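Local coordinates for N-acetylgalactosaminyltransferase 7 (Homo sapiens, PDB 6IWR), which is a two-domain glycosyltransferase, joining a GT-A-type family 2 glycosyltransferase domain with a bound manganese ion to a ricin-type beta-trefoil lectin domain, at residues 107-110 / 116-119; 294-299 / 451-456; 408-413 / 419-424. All blocks are in the same frame, centred on the assembly; numbering follows the deposited sequence.

Contact 1 of 3, residues 107-110 / 116-119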
loop_
_atom_site.group_PDB
_atom_site.type_symbol
_atom_site.label_atom_id
_atom_site.label_comp_id
_atom_site.label_asym_id
_atom_site.label_seq_id
_atom_site.Cartn_x
_atom_site.Cartn_y
_atom_site.Cartn_z
ATOM N N GLN A 107 -6.584 5.855 -16.098
ATOM C CA GLN A 107 -5.385 5.580 -15.324
ATOM C C GLN A 107 -4.259 6.533 -15.706
ATOM O O GLN A 107 -3.555 7.070 -14.838
ATOM C CB GLN A 107 -4.984 4.124 -15.504
ATOM C CG GLN A 107 -5.794 3.204 -14.603
ATOM C CD GLN A 107 -6.007 1.854 -15.238
ATOM O OE1 GLN A 107 -5.257 1.463 -16.136
ATOM N NE2 GLN A 107 -7.045 1.137 -14.797
ATOM N N ALA A 108 -4.102 6.796 -16.999
ATOM C CA ALA A 108 -3.067 7.724 -17.423
ATOM C C ALA A 108 -3.222 9.067 -16.718
ATOM O O ALA A 108 -2.242 9.632 -16.218
ATOM C CB ALA A 108 -3.099 7.883 -18.945
ATOM N N SER A 109 -4.458 9.588 -16.637
ATOM C CA SER A 109 -4.630 10.915 -16.049
ATOM C C SER A 109 -4.465 10.879 -14.536
ATOM O O SER A 109 -3.990 11.860 -13.950
ATOM C CB SER A 109 -5.979 11.527 -16.455
ATOM O OG SER A 109 -7.072 11.092 -15.662
ATOM N N ILE A 110 -4.799 9.759 -13.891
ATOM C CA ILE A 110 -4.562 9.650 -12.451
ATOM C C ILE A 110 -3.066 9.731 -12.146
ATOM O O ILE A 110 -2.644 10.471 -11.250
ATOM C CB ILE A 110 -5.182 8.360 -11.883
ATOM C CG1 ILE A 110 -6.707 8.377 -12.037
ATOM C CG2 ILE A 110 -4.785 8.201 -10.430
ATOM C CD1 ILE A 110 -7.363 7.043 -11.871
ATOM N N ASN A 116 -9.171 11.600 -11.590
ATOM C CA ASN A 116 -9.705 11.109 -12.852
ATOM C C ASN A 116 -9.999 12.324 -13.714
ATOM O O ASN A 116 -11.100 12.870 -13.677
ATOM C CB ASN A 116 -10.963 10.299 -12.590
ATOM C CG ASN A 116 -11.482 9.620 -13.811
ATOM O OD1 ASN A 116 -12.180 8.603 -13.704
ATOM N ND2 ASN A 116 -11.145 10.151 -14.990
ATOM N N MET A 117 -9.022 12.762 -14.510
ATOM C CA MET A 117 -9.256 13.974 -15.285
ATOM C C MET A 117 -10.111 13.720 -16.520
ATOM O O MET A 117 -10.739 14.660 -17.028
ATOM C CB MET A 117 -7.949 14.624 -15.696
ATOM C CG MET A 117 -7.247 15.316 -14.552
ATOM S SD MET A 117 -8.112 16.745 -13.851
ATOM C CE MET A 117 -8.469 17.658 -15.350
ATOM N N VAL A 118 -10.148 12.485 -17.037
ATOM C CA VAL A 118 -11.037 12.250 -18.167
ATOM C C VAL A 118 -12.479 12.448 -17.727
ATOM O O VAL A 118 -13.270 13.097 -18.424
ATOM C CB VAL A 118 -10.796 10.864 -18.804
ATOM C CG1 VAL A 118 -9.447 10.293 -18.396
ATOM C CG2 VAL A 118 -11.934 9.891 -18.510
ATOM N N ALA A 119 -12.824 11.965 -16.530
ATOM C CA ALA A 119 -14.144 12.232 -15.972
ATOM C C ALA A 119 -14.351 13.727 -15.746
ATOM O O ALA A 119 -15.317 14.310 -16.264
ATOM C CB ALA A 119 -14.342 11.447 -14.680
#

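Contact 2 of 3, residues 294-299 / 451-456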
loop_
_atom_site.group_PDB
_atom_site.type_symbol
_atom_site.label_atom_id
_atom_site.label_comp_id
_atom_site.label_asym_id
_atom_site.label_seq_id
_atom_site.Cartn_x
_atom_site.Cartn_y
_atom_site.Cartn_z
ATOM N N GLY A 294 -11.990 20.301 14.900
ATOM C CA GLY A 294 -10.629 19.917 14.545
ATOM C C GLY A 294 -9.750 19.750 15.777
ATOM O O GLY A 294 -9.849 20.513 16.745
ATOM N N ALA A 295 -8.865 18.762 15.712
ATOM C CA ALA A 295 -8.065 18.349 16.852
ATOM C C ALA A 295 -6.742 17.787 16.328
ATOM O O ALA A 295 -6.393 17.962 15.155
ATOM C CB ALA A 295 -8.849 17.344 17.710
ATOM N N TRP A 296 -6.014 17.095 17.203
ATOM C CA TRP A 296 -4.709 16.541 16.885
ATOM C C TRP A 296 -4.364 15.534 17.968
ATOM O O TRP A 296 -4.910 15.585 19.068
ATOM C CB TRP A 296 -3.648 17.642 16.814
ATOM C CG TRP A 296 -3.570 18.391 18.092
ATOM C CD1 TRP A 296 -2.822 18.062 19.183
ATOM C CD2 TRP A 296 -4.291 19.580 18.440
ATOM N NE1 TRP A 296 -3.025 18.972 20.191
ATOM C CE2 TRP A 296 -3.921 19.918 19.766
ATOM C CE3 TRP A 296 -5.205 20.393 17.763
ATOM C CZ2 TRP A 296 -4.442 21.031 20.432
ATOM C CZ3 TRP A 296 -5.721 21.502 18.418
ATOM C CH2 TRP A 296 -5.332 21.812 19.744
ATOM N N ASP A 297 -3.466 14.608 17.642
ATOM C CA ASP A 297 -2.818 13.766 18.641
ATOM C C ASP A 297 -1.476 14.414 18.993
ATOM O O ASP A 297 -1.107 15.447 18.432
ATOM C CB ASP A 297 -2.702 12.316 18.136
ATOM C CG ASP A 297 -1.658 12.137 17.022
ATOM O OD1 ASP A 297 -0.760 12.997 16.872
ATOM O OD2 ASP A 297 -1.729 11.112 16.290
ATOM N N TRP A 298 -0.715 13.810 19.898
ATOM C CA TRP A 298 0.467 14.474 20.436
ATOM C C TRP A 298 1.718 14.304 19.576
ATOM O O TRP A 298 2.789 14.812 19.943
ATOM C CB TRP A 298 0.672 14.005 21.875
ATOM C CG TRP A 298 -0.581 14.339 22.588
ATOM C CD1 TRP A 298 -1.589 13.486 22.954
ATOM C CD2 TRP A 298 -1.036 15.654 22.915
ATOM N NE1 TRP A 298 -2.623 14.192 23.532
ATOM C CE2 TRP A 298 -2.305 15.524 23.515
ATOM C CE3 TRP A 298 -0.486 16.936 22.762
ATOM C CZ2 TRP A 298 -3.023 16.611 23.964
ATOM C CZ3 TRP A 298 -1.198 18.023 23.226
ATOM C CH2 TRP A 298 -2.457 17.857 23.807
ATOM N N SER A 299 1.601 13.627 18.437
ATOM C CA SER A 299 2.570 13.758 17.356
ATOM C C SER A 299 2.202 14.891 16.412
ATOM O O SER A 299 2.958 15.181 15.472
ATOM C CB SER A 299 2.688 12.450 16.574
ATOM O OG SER A 299 1.443 11.793 16.545
ATOM N N LYS A 451 -1.766 26.080 28.426
ATOM C CA LYS A 451 -2.499 25.374 29.468
ATOM C C LYS A 451 -3.950 25.874 29.549
ATOM O O LYS A 451 -4.897 25.077 29.633
ATOM C CB LYS A 451 -1.733 25.548 30.786
ATOM C CG LYS A 451 -2.085 24.601 31.925
ATOM C CD LYS A 451 -2.044 23.140 31.502
ATOM C CE LYS A 451 -2.691 22.241 32.562
ATOM N NZ LYS A 451 -2.826 20.832 32.107
ATOM N N TRP A 452 -4.148 27.200 29.500
ATOM C CA TRP A 452 -5.506 27.734 29.359
ATOM C C TRP A 452 -6.187 27.140 28.138
ATOM O O TRP A 452 -7.298 26.605 28.219
ATOM C CB TRP A 452 -5.479 29.263 29.268
ATOM C CG TRP A 452 -6.779 29.870 28.819
ATOM C CD1 TRP A 452 -7.826 30.294 29.608
ATOM C CD2 TRP A 452 -7.169 30.126 27.469
ATOM N NE1 TRP A 452 -8.838 30.790 28.823
ATOM C CE2 TRP A 452 -8.466 30.684 27.505
ATOM C CE3 TRP A 452 -6.564 29.900 26.229
ATOM C CZ2 TRP A 452 -9.158 31.034 26.341
ATOM C CZ3 TRP A 452 -7.251 30.256 25.078
ATOM C CH2 TRP A 452 -8.531 30.822 25.141
ATOM N N PHE A 453 -5.520 27.212 26.997
ATOM C CA PHE A 453 -6.110 26.721 25.758
ATOM C C PHE A 453 -6.596 25.281 25.905
ATOM O O PHE A 453 -7.724 24.960 25.514
ATOM C CB PHE A 453 -5.086 26.853 24.638
ATOM C CG PHE A 453 -5.523 26.283 23.333
ATOM C CD1 PHE A 453 -6.535 26.892 22.597
ATOM C CD2 PHE A 453 -4.889 25.153 22.815
ATOM C CE1 PHE A 453 -6.905 26.379 21.362
ATOM C CE2 PHE A 453 -5.264 24.621 21.587
ATOM C CZ PHE A 453 -6.272 25.236 20.855
ATOM N N MET A 454 -5.770 24.406 26.490
ATOM C CA MET A 454 -6.134 22.997 26.584
ATOM C C MET A 454 -7.290 22.769 27.548
ATOM O O MET A 454 -8.021 21.777 27.431
ATOM C CB MET A 454 -4.931 22.166 27.013
ATOM C CG MET A 454 -3.995 21.707 25.890
ATOM S SD MET A 454 -4.846 20.715 24.641
ATOM C CE MET A 454 -4.822 22.001 23.409
ATOM N N GLU A 455 -7.472 23.662 28.505
ATOM C CA GLU A 455 -8.440 23.417 29.557
ATOM C C GLU A 455 -9.765 24.135 29.329
ATOM O O GLU A 455 -10.798 23.674 29.831
ATOM C CB GLU A 455 -7.818 23.802 30.907
ATOM C CG GLU A 455 -6.710 22.804 31.303
ATOM C CD GLU A 455 -6.058 23.107 32.647
ATOM O OE1 GLU A 455 -6.331 24.173 33.226
ATOM O OE2 GLU A 455 -5.270 22.275 33.131
ATOM N N GLU A 456 -9.759 25.215 28.548
ATOM C CA GLU A 456 -10.937 26.029 28.280
ATOM C C GLU A 456 -11.519 25.789 26.891
ATOM O O GLU A 456 -12.735 25.606 26.752
ATOM C CB GLU A 456 -10.581 27.512 28.455
ATOM C CG GLU A 456 -11.719 28.475 28.165
ATOM C CD GLU A 456 -12.941 28.186 29.003
ATOM O OE1 GLU A 456 -14.071 28.348 28.482
ATOM O OE2 GLU A 456 -12.760 27.786 30.170
#

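Contact 3 of 3, residues 408-413 / 419-424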
loop_
_atom_site.group_PDB
_atom_site.type_symbol
_atom_site.label_atom_id
_atom_site.label_comp_id
_atom_site.label_asym_id
_atom_site.label_seq_id
_atom_site.Cartn_x
_atom_site.Cartn_y
_atom_site.Cartn_z
ATOM N N VAL A 408 6.340 25.021 15.592
ATOM C CA VAL A 408 5.029 25.308 16.159
ATOM C C VAL A 408 5.008 24.978 17.637
ATOM O O VAL A 408 4.554 25.783 18.461
ATOM C CB VAL A 408 3.931 24.546 15.403
ATOM C CG1 VAL A 408 2.568 24.837 16.042
ATOM C CG2 VAL A 408 3.945 24.953 13.939
ATOM N N VAL A 409 5.488 23.780 17.994
ATOM C CA VAL A 409 5.384 23.311 19.375
ATOM C C VAL A 409 6.211 24.192 20.300
ATOM O O VAL A 409 5.753 24.590 21.381
ATOM C CB VAL A 409 5.809 21.836 19.474
ATOM C CG1 VAL A 409 6.114 21.454 20.935
ATOM C CG2 VAL A 409 4.724 20.913 18.866
ATOM N N GLU A 410 7.444 24.514 19.884
ATOM C CA GLU A 410 8.361 25.247 20.744
ATOM C C GLU A 410 7.845 26.652 21.064
ATOM O O GLU A 410 8.158 27.205 22.134
ATOM C CB GLU A 410 9.743 25.316 20.087
ATOM C CG GLU A 410 10.695 24.118 20.357
ATOM C CD GLU A 410 10.862 23.792 21.833
ATOM O OE1 GLU A 410 11.059 22.592 22.163
ATOM O OE2 GLU A 410 10.781 24.732 22.657
ATOM N N VAL A 411 7.053 27.257 20.175
ATOM C CA VAL A 411 6.594 28.612 20.469
ATOM C C VAL A 411 5.238 28.608 21.183
ATOM O O VAL A 411 4.957 29.521 21.960
ATOM C CB VAL A 411 6.580 29.488 19.190
ATOM C CG1 VAL A 411 6.129 28.703 18.024
ATOM C CG2 VAL A 411 5.651 30.692 19.362
ATOM N N TRP A 412 4.413 27.574 20.998
ATOM C CA TRP A 412 3.019 27.630 21.438
ATOM C C TRP A 412 2.628 26.622 22.507
ATOM O O TRP A 412 1.734 26.921 23.298
ATOM C CB TRP A 412 2.066 27.466 20.238
ATOM C CG TRP A 412 2.132 28.621 19.300
ATOM C CD1 TRP A 412 2.654 28.635 18.026
ATOM C CD2 TRP A 412 1.724 29.965 19.577
ATOM N NE1 TRP A 412 2.577 29.922 17.495
ATOM C CE2 TRP A 412 2.010 30.746 18.430
ATOM C CE3 TRP A 412 1.162 30.594 20.694
ATOM C CZ2 TRP A 412 1.745 32.109 18.376
ATOM C CZ3 TRP A 412 0.897 31.957 20.631
ATOM C CH2 TRP A 412 1.186 32.695 19.485
ATOM N N TRP A 413 3.253 25.444 22.569
ATOM C CA TRP A 413 2.742 24.376 23.427
ATOM C C TRP A 413 3.242 24.429 24.864
ATOM O O TRP A 413 2.804 23.606 25.676
ATOM C CB TRP A 413 3.096 22.997 22.869
ATOM C CG TRP A 413 2.228 22.504 21.767
ATOM C CD1 TRP A 413 1.519 23.259 20.864
ATOM C CD2 TRP A 413 1.972 21.129 21.430
ATOM N NE1 TRP A 413 0.841 22.438 19.986
ATOM C CE2 TRP A 413 1.106 21.128 20.303
ATOM C CE3 TRP A 413 2.390 19.903 21.966
ATOM C CZ2 TRP A 413 0.645 19.949 19.713
ATOM C CZ3 TRP A 413 1.936 18.734 21.378
ATOM C CH2 TRP A 413 1.073 18.764 20.258
ATOM N N TYR A 419 4.931 16.284 25.760
ATOM C CA TYR A 419 4.115 15.247 25.131
ATOM C C TYR A 419 4.499 15.059 23.666
ATOM O O TYR A 419 4.545 13.928 23.172
ATOM C CB TYR A 419 2.628 15.581 25.285
ATOM C CG TYR A 419 2.248 15.746 26.733
ATOM C CD1 TYR A 419 2.373 14.681 27.606
ATOM C CD2 TYR A 419 1.822 16.967 27.236
ATOM C CE1 TYR A 419 2.075 14.802 28.924
ATOM C CE2 TYR A 419 1.509 17.104 28.567
ATOM C CZ TYR A 419 1.634 16.012 29.408
ATOM O OH TYR A 419 1.330 16.110 30.747
ATOM N N PHE A 420 4.798 16.145 22.955
ATOM C CA PHE A 420 5.182 15.999 21.558
ATOM C C PHE A 420 6.496 15.226 21.428
ATOM O O PHE A 420 6.643 14.367 20.543
ATOM C CB PHE A 420 5.288 17.367 20.893
ATOM C CG PHE A 420 5.789 17.296 19.494
ATOM C CD1 PHE A 420 4.949 16.927 18.451
ATOM C CD2 PHE A 420 7.115 17.552 19.220
ATOM C CE1 PHE A 420 5.439 16.835 17.156
ATOM C CE2 PHE A 420 7.605 17.451 17.937
ATOM C CZ PHE A 420 6.773 17.096 16.909
ATOM N N TYR A 421 7.457 15.502 22.322
ATOM C CA TYR A 421 8.758 14.841 22.291
ATOM C C TYR A 421 8.702 13.378 22.741
ATOM O O TYR A 421 9.496 12.565 22.250
ATOM C CB TYR A 421 9.740 15.648 23.130
ATOM C CG TYR A 421 10.136 16.956 22.485
ATOM C CD1 TYR A 421 10.363 17.028 21.112
ATOM C CD2 TYR A 421 10.289 18.112 23.240
ATOM C CE1 TYR A 421 10.724 18.207 20.503
ATOM C CE2 TYR A 421 10.650 19.312 22.638
ATOM C CZ TYR A 421 10.872 19.346 21.268
ATOM O OH TYR A 421 11.234 20.527 20.660
ATOM N N ALA A 422 7.782 13.023 23.648
ATOM C CA ALA A 422 7.513 11.615 23.932
ATOM C C ALA A 422 6.940 10.891 22.718
ATOM O O ALA A 422 7.271 9.721 22.483
ATOM C CB ALA A 422 6.552 11.474 25.113
ATOM N N SER A 423 6.088 11.566 21.935
ATOM C CA SER A 423 5.559 10.942 20.728
ATOM C C SER A 423 6.610 10.860 19.637
ATOM O O SER A 423 6.665 9.861 18.920
ATOM C CB SER A 423 4.337 11.704 20.221
ATOM O OG SER A 423 3.357 11.817 21.230
ATOM N N ARG A 424 7.447 11.884 19.496
ATOM C CA ARG A 424 8.453 11.943 18.434
ATOM C C ARG A 424 9.792 12.323 19.051
ATOM O O ARG A 424 10.290 13.442 18.869
ATOM C CB ARG A 424 8.033 12.931 17.337
ATOM C CG ARG A 424 6.588 12.744 16.925
ATOM C CD ARG A 424 6.152 13.692 15.815
ATOM N NE ARG A 424 6.506 13.116 14.521
ATOM C CZ ARG A 424 5.659 12.965 13.513
ATOM N NH1 ARG A 424 4.396 13.390 13.629
ATOM N NH2 ARG A 424 6.096 12.412 12.386
#

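Contact 1 of 3, residues 107-110 / 116-119
Ser109, on helix 103-113, makes the one hydrogen bond of this contact with Met117, at the start of helix 117-122. Its OG accepts from Met117 N at 2.8 Å, with an N-H...O angle of 145°, so the bond is somewhat bent. The hydroxyl is gripped from its own helix too, where OG is bonded to the carbonyl of Ile106 one turn back, and a weaker bond leads to the carbonyl of Phe115 in the connection. With chi1 at 83°, OG lies between the backbone N and the carbonyl carbon and faces the second helix.

The rest is van der Waals contact around this polar centre. Met117 CB lies 3.7 Å from Ser109 CB, after which the bent methionine chain leads off towards Ser161 and Thr162 on helix 160-173. Val118 CG1 comes beside Ser109 OG at 3.7 Å and also touches Ile106. Beyond the serine, Ile110 CG1 approaches the backbone of Asn116, 4.1 Å from its N.

Asn116 holds the N-cap position of helix 117-122, and its backbone is bonded to Gly275 and Tyr278, joining the start of that helix to the neighbouring loop. The whole is a pair of consecutive helices joined by a short link, with the N-H of the second helix's first residue received by a serine hydroxyl of the first.

Contact 2 of 3, residues 294-299 / 451-456
Phe453 meets Trp296 rim to rim: the two six-membered rings are almost parallel, at 7°, with centroids 6.0 Å apart, and neither covers a face of the other. Phe453 CE2 touches Trp296 CH2, and the two side chains come from opposite directions, the indole from the strand and the phenyl from the helix. With CG set opposite the backbone N about CA-CB (chi1 175°), the phenyl projects from the helix towards the strand. Its ring also meets those of Phe450 and Trp364.

Met454 follows and works with both tryptophans. Bends at chi2 and chi3 carry its sulfur and methyl towards the two indoles. The methyl CE lies at the rim of Trp296, though its exact place is doubtful. The sulfur reaches the second ring, with SD 3.8 Å from Trp298 CH2. It lies 84° off the ring normal, an edge-on Met-aromatic contact, while the indole NE1 is bonded to the carbonyl of Tyr465.

The helix has a wider pi-type turn over 453-456; just before it, Trp452 O accepts from both Glu455 N and Glu456 N.

Across the contact, the two tryptophans occupy the end of strand 292-296 and the bend after it, where Asp297 OD1 accepts from Ser299 N at 2.9 Å and from Ser299 OG, both on the same face of the carboxylate. This is an Asx turn closing off the strand, and beside it stands a buried aromatic cluster, extended by Tyr361 and Trp413, that joins the strand 292-296/302-306 hairpin to helix 450-457.

Contact 3 of 3, residues 408-413 / 419-424
Phe420 carries Val409 over one face of its ring, and Tyr421 CE1 from its own helix lies in plane at its edge. The valine methyl CG2 sits 4.1 Å from the ring centroid and 21° off the normal, a CH-pi contact. The same methyl rests on one face of the Trp413 indole, 3.7 Å above its centre, so a single CG2 bridges two rings. The third flat group, Tyr421, meets Glu410 OE1 at its edge.

These groups pack helix 400-412 against helix 417-423, consecutive helices joined by a short link. Trp413 approaches the backbone side of Phe420: CZ3 is 3.7 Å from Phe420 CB, and the two side chains run roughly at right angles. Phe420 has CG turned away from its backbone N (chi1 175°), which turns the ring towards Val409; Tyr405 also touches Phe420. Further round, the indole of Trp413 stacks on Phe450 and meets the Trp298 ring.

In helix 417-423, Tyr419 O takes both Ser423 N and Ser423 OG, from opposite faces of the carbonyl plane. At the partly exposed flank a bend at chi2 swings the Glu410 carboxylate towards the tyrosine. OE2 forms a salt bridge with Lys417, which would probably favour a charged carboxylate, while OE1 accepts from Tyr421 OH at 2.6 Å through its anti lone pair.

In the fold
From the N terminus, contact 1 comes first and closes a short turn between helices 103-113 and 117-122, and is complete before the others begin. Contact 2 opens at the end of strand 292-296 and closes some 150 residues later on helix 450-457; contact 3, a short turn between helices 400-412 and 417-423, falls within that long loop. Contacts 2 and 3, with centres about 11 Å apart, touch through Trp298 and Trp413, and Ser299 O probably accepts a hydrogen bond from Arg424 NH1. Together they tie the strand hairpin to the later helices. Contact 1 lies across the chain's centre, about 40 Å from either between centres.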